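2S Albumin protein (Dolichos, PDB 6IX1) probably serves as a seed storage protein, its chain folded into a four-bladed beta-propeller of the hemopexin type. Local coordinates at residues 50-54 with 55-59; 217-220 with 221-225. One frame throughout, in Å; residues are numbered along the deposited sequence.

Contact 1 of 2, residues 50-54 with 55-59; sequences PSLAG and TAFAE
T55 turns back on L52 and binds its carbonyl oxygen twice, from the backbone and from the side chain. The backbone bond, T55 N to L52 O at 3.1 Å, closes the turn. From there the T55 side chain runs past the same oxygen. T55 CB lies 3.4 Å from L52 O, and the methyl CG2 rests alongside it at a similar distance. The tip hydroxyl does the second binding: T55 OG1 donates to L52 O over 2.7 Å from a direction tilted only 20° from the carbonyl plane. A chi1 of 74° sets OG1 between the backbone N and the carbonyl carbon of T55, which turns it toward L52. As the hydroxyl's proton goes to L52, T55 OG1 can accept from F57 N, a weak 3.1 Å bond in the manner of an ST turn at the start of 55-59. T55 O in turn takes the N-H groups of both A58 and E59, winding this segment into a helix-like bend. That bend carries the methyl CB of A58 to 3.4 Å from L52 O, giving the twice-bound oxygen an apolar neighbour. L52 turns its own branches to F57: L52 CD1 meets F57 CB at 4.2 Å, and CD2 approaches the ring obliquely. The end of the F57 side chain leads away from L52, and the side chain touches V75 and S77 of strand 72-77 and Q80 and A82 of strand 80-85, while L52 packs on I45 and A58 on S46 of helix 45-48. L52 to T55 is a type II beta turn with G54, at positive phi, in its third position; it forms part of the connection between two successive sheets of the propeller.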
ATOM      1  N   PRO A  50      14.683  -5.351  11.265  1.00 15.08           N
ATOM      2  CA  PRO A  50      15.227  -6.611  11.735  1.00 13.98           C
ATOM      3  C   PRO A  50      14.186  -7.541  12.342  1.00 13.18           C
ATOM      4  O   PRO A  50      14.393  -8.760  12.333  1.00 14.84           O
ATOM      5  CB  PRO A  50      16.323  -6.222  12.705  1.00 19.41           C
ATOM      6  CG  PRO A  50      16.768  -4.868  12.247  1.00 17.74           C
ATOM      7  CD  PRO A  50      15.527  -4.202  11.689  1.00 12.74           C
ATOM      8  N   SER A  51      13.095  -6.996  12.850  1.00 12.53           N
ATOM      9  CA  SER A  51      11.976  -7.825  13.379  1.00 15.15           C
ATOM     10  C   SER A  51      11.466  -8.778  12.297  1.00 13.76           C
ATOM     11  O   SER A  51      10.850  -9.788  12.658  1.00 16.68           O
ATOM     12  CB  SER A  51      10.869  -6.973  13.968  1.00 13.84           C
ATOM     13  OG  SER A  51      10.246  -6.168  13.017  1.00 16.40           O
ATOM     14  N   LEU A  52      11.651  -8.460  11.019  1.00 13.44           N
ATOM     15  CA  LEU A  52      11.127  -9.236   9.893  1.00 13.41           C
ATOM     16  C   LEU A  52      12.187 -10.175   9.320  1.00 14.30           C
ATOM     17  O   LEU A  52      11.910 -10.923   8.384  1.00 14.91           O
ATOM     18  CB  LEU A  52      10.628  -8.258   8.828  1.00 16.02           C
ATOM     19  CG  LEU A  52       9.531  -7.309   9.280  1.00 15.29           C
ATOM     20  CD1 LEU A  52       9.089  -6.432   8.091  1.00 15.84           C
ATOM     21  CD2 LEU A  52       8.391  -8.141   9.791  1.00 19.26           C
ATOM     22  N   ALA A  53      13.428 -10.116   9.798  1.00 16.71           N
ATOM     23  CA  ALA A  53      14.498 -10.997   9.283  1.00 16.33           C
ATOM     24  C   ALA A  53      14.070 -12.451   9.460  1.00 15.82           C
ATOM     25  O   ALA A  53      13.509 -12.771  10.484  1.00 21.42           O
ATOM     26  CB  ALA A  53      15.799 -10.705   9.954  1.00 18.85           C
ATOM     27  N   GLY A  54      14.308 -13.280   8.435  1.00 20.55           N
ATOM     28  CA  GLY A  54      13.948 -14.689   8.453  1.00 24.00           C
ATOM     29  C   GLY A  54      12.489 -14.957   8.193  1.00 25.90           C
ATOM     30  O   GLY A  54      12.117 -16.107   8.342  1.00 29.15           O
ATOM     31  N   THR A  55      11.677 -13.970   7.851  1.00 20.43           N
ATOM     32  CA  THR A  55      10.246 -14.151   7.530  1.00 19.91           C
ATOM     33  C   THR A  55      10.032 -13.964   6.026  1.00 17.15           C
ATOM     34  O   THR A  55      10.915 -13.484   5.276  1.00 17.44           O
ATOM     35  CB  THR A  55       9.357 -13.179   8.292  1.00 21.82           C
ATOM     36  OG1 THR A  55       9.523 -11.898   7.688  1.00 18.12           O
ATOM     37  CG2 THR A  55       9.610 -13.132   9.786  1.00 20.57           C
ATOM     38  N   ALA A  56       8.849 -14.333   5.574  1.00 18.12           N
ATOM     39  CA  ALA A  56       8.395 -14.162   4.174  1.00 17.10           C
ATOM     40  C   ALA A  56       8.469 -12.669   3.813  1.00 12.44           C
ATOM     41  O   ALA A  56       8.559 -12.348   2.621  1.00 12.74           O
ATOM     42  CB  ALA A  56       7.020 -14.709   4.041  1.00 18.27           C
ATOM     43  N   PHE A  57       8.264 -11.833   4.820  1.00 12.32           N
ATOM     44  CA  PHE A  57       8.226 -10.374   4.580  1.00 11.82           C
ATOM     45  C   PHE A  57       9.591  -9.838   4.178  1.00 10.44           C
ATOM     46  O   PHE A  57       9.656  -8.825   3.464  1.00 11.00           O
ATOM     47  CB  PHE A  57       7.649  -9.633   5.783  1.00 10.93           C
ATOM     48  CG  PHE A  57       6.391 -10.300   6.256  1.00 10.14           C
ATOM     49  CD1 PHE A  57       5.233 -10.152   5.545  1.00  9.59           C
ATOM     50  CD2 PHE A  57       6.411 -11.093   7.387  1.00 13.34           C
ATOM     51  CE1 PHE A  57       4.096 -10.824   5.924  1.00 11.20           C
ATOM     52  CE2 PHE A  57       5.286 -11.806   7.721  1.00 13.29           C
ATOM     53  CZ  PHE A  57       4.107 -11.670   7.010  1.00 11.51           C
ATOM     54  N   ALA A  58      10.657 -10.500   4.609  1.00 13.85           N
ATOM     55  CA  ALA A  58      12.007 -10.124   4.186  1.00 13.50           C
ATOM     56  C   ALA A  58      12.347 -10.809   2.857  1.00 13.69           C
ATOM     57  O   ALA A  58      12.921 -10.201   1.933  1.00 15.93           O
ATOM     58  CB  ALA A  58      13.022 -10.514   5.234  1.00 15.94           C
ATOM     59  N   GLU A  59      12.044 -12.112   2.755  1.00 14.35           N
ATOM     60  CA  GLU A  59      12.375 -12.912   1.565  1.00 13.84           C
ATOM     61  C   GLU A  59      11.189 -13.830   1.319  1.00 13.72           C
ATOM     62  O   GLU A  59      10.988 -14.714   2.129  1.00 15.98           O
ATOM     63  CB  GLU A  59      13.690 -13.698   1.722  1.00 14.55           C
ATOM     64  CG  GLU A  59      14.930 -12.852   1.939  1.00 16.85           C
ATOM     65  CD  GLU A  59      15.684 -12.102   0.816  1.00 16.39           C
ATOM     66  OE1 GLU A  59      15.726 -12.519  -0.421  1.00 22.58           O
ATOM     67  OE2 GLU A  59      16.429 -11.173   1.168  1.00 16.22           O
TER

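Contact 2 of 2, residues 217-220 with 221-225; sequences PCLR and DILPT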
ATOM      1  N   PRO A 217      11.008  11.016 -10.290  1.00  7.52           N
ATOM      2  CA  PRO A 217      12.302  10.761 -10.879  1.00  8.02           C
ATOM      3  C   PRO A 217      13.430  10.360  -9.920  1.00  7.95           C
ATOM      4  O   PRO A 217      14.431   9.811 -10.345  1.00  9.28           O
ATOM      5  CB  PRO A 217      12.630  12.018 -11.649  1.00 10.84           C
ATOM      6  CG  PRO A 217      11.786  13.082 -10.959  1.00 10.50           C
ATOM      7  CD  PRO A 217      10.502  12.365 -10.555  1.00  8.77           C
ATOM      8  N   CYS A 218      13.203  10.567  -8.634  1.00  8.61           N
ATOM      9  CA  CYS A 218      14.234  10.179  -7.651  1.00  8.61           C
ATOM     10  C   CYS A 218      14.398   8.658  -7.621  1.00  8.88           C
ATOM     11  O   CYS A 218      15.388   8.192  -7.064  1.00  8.71           O
ATOM     12  CB  CYS A 218      14.002  10.751  -6.236  1.00  9.67           C
ATOM     13  SG  CYS A 218      12.607   9.948  -5.349  1.00 10.42           S
ATOM     14  N   LEU A 219      13.447   7.921  -8.206  1.00  8.67           N
ATOM     15  CA  LEU A 219      13.496   6.461  -8.253  1.00  9.19           C
ATOM     16  C   LEU A 219      14.175   5.924  -9.510  1.00  7.69           C
ATOM     17  O   LEU A 219      14.254   4.715  -9.610  1.00  8.39           O
ATOM     18  CB  LEU A 219      12.100   5.898  -8.142  1.00  8.91           C
ATOM     19  CG  LEU A 219      11.343   6.286  -6.860  1.00  9.22           C
ATOM     20  CD1 LEU A 219       9.978   5.657  -6.931  1.00 11.40           C
ATOM     21  CD2 LEU A 219      12.098   5.921  -5.569  1.00 11.95           C
ATOM     22  N   ARG A 220      14.660   6.821 -10.370  1.00  8.29           N
ATOM     23  CA  ARG A 220      15.114   6.359 -11.694  1.00  9.84           C
ATOM     24  C   ARG A 220      16.391   5.503 -11.677  1.00 11.23           C
ATOM     25  O   ARG A 220      16.637   4.799 -12.683  1.00 12.08           O
ATOM     26  CB  ARG A 220      15.292   7.535 -12.639  1.00 12.46           C
ATOM     27  CG  ARG A 220      16.463   8.427 -12.337  1.00 15.67           C
ATOM     28  CD  ARG A 220      16.423   9.685 -13.141  1.00 18.23           C
ATOM     29  NE  ARG A 220      17.609  10.492 -12.932  1.00 16.92           N
ATOM     30  CZ  ARG A 220      17.786  11.224 -11.856  1.00 17.17           C
ATOM     31  NH1 ARG A 220      16.879  11.236 -10.883  1.00 16.65           N
ATOM     32  NH2 ARG A 220      18.875  11.964 -11.740  1.00 17.85           N
ATOM     33  N   ASP A 221      17.162   5.467 -10.618  1.00 11.10           N
ATOM     34  CA  ASP A 221      18.376   4.630 -10.545  1.00 11.39           C
ATOM     35  C   ASP A 221      18.093   3.283  -9.908  1.00 12.12           C
ATOM     36  O   ASP A 221      18.993   2.404  -9.893  1.00 16.92           O
ATOM     37  CB  ASP A 221      19.528   5.360  -9.840  1.00 11.63           C
ATOM     38  CG  ASP A 221      19.970   6.528 -10.716  1.00 14.78           C
ATOM     39  OD1 ASP A 221      19.967   6.407 -11.959  1.00 17.93           O
ATOM     40  OD2 ASP A 221      20.341   7.521 -10.113  1.00 21.19           O
ATOM     41  N   ILE A 222      16.892   3.106  -9.348  1.00 11.75           N
ATOM     42  CA  ILE A 222      16.536   1.832  -8.668  1.00 12.39           C
ATOM     43  C   ILE A 222      15.426   1.068  -9.380  1.00 11.02           C
ATOM     44  O   ILE A 222      15.283  -0.097  -9.050  1.00 16.15           O
ATOM     45  CB  ILE A 222      16.364   2.043  -7.149  1.00 15.85           C
ATOM     46  CG1 ILE A 222      15.188   2.943  -6.813  1.00 17.94           C
ATOM     47  CG2 ILE A 222      17.641   2.552  -6.543  1.00 18.07           C
ATOM     48  CD1 ILE A 222      14.875   2.950  -5.337  1.00 18.16           C
ATOM     49  N   LEU A 223      14.629   1.732 -10.209  1.00 10.72           N
ATOM     50  CA  LEU A 223      13.534   1.044 -10.958  1.00 11.94           C
ATOM     51  C   LEU A 223      13.803   1.138 -12.437  1.00 14.42           C
ATOM     52  O   LEU A 223      14.370   2.083 -12.921  1.00 14.65           O
ATOM     53  CB  LEU A 223      12.154   1.664 -10.725  1.00 14.37           C
ATOM     54  CG  LEU A 223      11.685   1.472  -9.295  1.00 18.59           C
ATOM     55  CD1 LEU A 223      10.405   2.249  -9.028  1.00 24.34           C
ATOM     56  CD2 LEU A 223      11.596   0.002  -8.974  1.00 19.45           C
ATOM     57  N   PRO A 224      13.348   0.181 -13.245  1.00 16.90           N
ATOM     58  CA  PRO A 224      12.703  -0.999 -12.746  1.00 16.14           C
ATOM     59  C   PRO A 224      13.694  -2.027 -12.213  1.00 16.56           C
ATOM     60  O   PRO A 224      14.921  -1.911 -12.488  1.00 18.90           O
ATOM     61  CB  PRO A 224      12.081  -1.630 -13.986  1.00 21.93           C
ATOM     62  CG  PRO A 224      12.877  -1.053 -15.166  1.00 19.59           C
ATOM     63  CD  PRO A 224      13.392   0.291 -14.703  1.00 18.79           C
ATOM     64  N   THR A 225      13.176  -3.066 -11.564  1.00 16.31           N
ATOM     65  CA  THR A 225      13.933  -4.292 -11.198  1.00 22.21           C
ATOM     66  C   THR A 225      13.577  -5.402 -12.195  1.00 22.23           C
ATOM     67  O   THR A 225      12.507  -5.508 -12.793  1.00 26.00           O
ATOM     68  CB  THR A 225      13.607  -4.826  -9.800  1.00 27.56           C
ATOM     69  OG1 THR A 225      13.473  -3.754  -8.861  1.00 37.91           O
ATOM     70  CG2 THR A 225      14.663  -5.827  -9.390  1.00 33.08           C
TER
HETATM   71  O   HOH W   1      16.848   6.059  -7.812  1.00 10.50           O
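L219 and the pair I222 and L223 form the tight side of this turn, where one carbonyl oxygen receives two backbone N-H groups. I222 N donates to L219 O at 3.1 Å, and L223 N binds the same oxygen. The L219 side chain is shared between the same two residues. L219 CD2 meets I222 CD1 at 4.1 Å, the two side chains crossing at a slant, and L219 CD1 touches L223 CD1 at 4.0 Å, these two running side by side in one direction. I222 has CG1 tucked between its backbone N and carbonyl carbon (chi1 65°), which lays I222 CG1 3.4 Å from L219 O. The other side is looser, exposed and polar. R220 and D221 run alongside each other, yet R220 NE stays 4.8 Å from D221 OD1, too far for a salt bridge. The R220 chain, extended from CG to NE, runs back along its own segment, and R220 NH1 gives P217 O a 2.9 Å bond that lies in the guanidinium plane; R220 N binds the same oxygen from the opposite face of its plane. A water bridges C218 O and D221 N. After a cis peptide before P224, T225 pairs by backbone with S2 near the N-terminus. The apolar side faces the first sheet of the chain: L219 lies on F18 of strand 15-20 and on V25 and V27 of strand 23-28, I222 touches V25 and E20, and L223 also touches E20, so the segment following helix 212-215 packs on the middle strands of the first sheet.

In the fold
Contacts 1 and 2 are separate local turns at the periphery of the propeller, each centred 18 Å from the middle of the chain. Their centres are 23 Å apart and their nearest atoms about 11 Å, so they do not touch. Each follows a short helix, 45-48 or 212-215. Contact 1 sends F57 onto the second sheet while L52 and A58 stay on helix 45-48; contact 2 lays L219, I222 and L223 on the first sheet. Residues 50-59 reach from the first sheet to the second, whereas 217-225 lead from the last sheet back to the first. One thus joins neighbouring blades in sequence, and the other helps close the circle where the two chain ends meet.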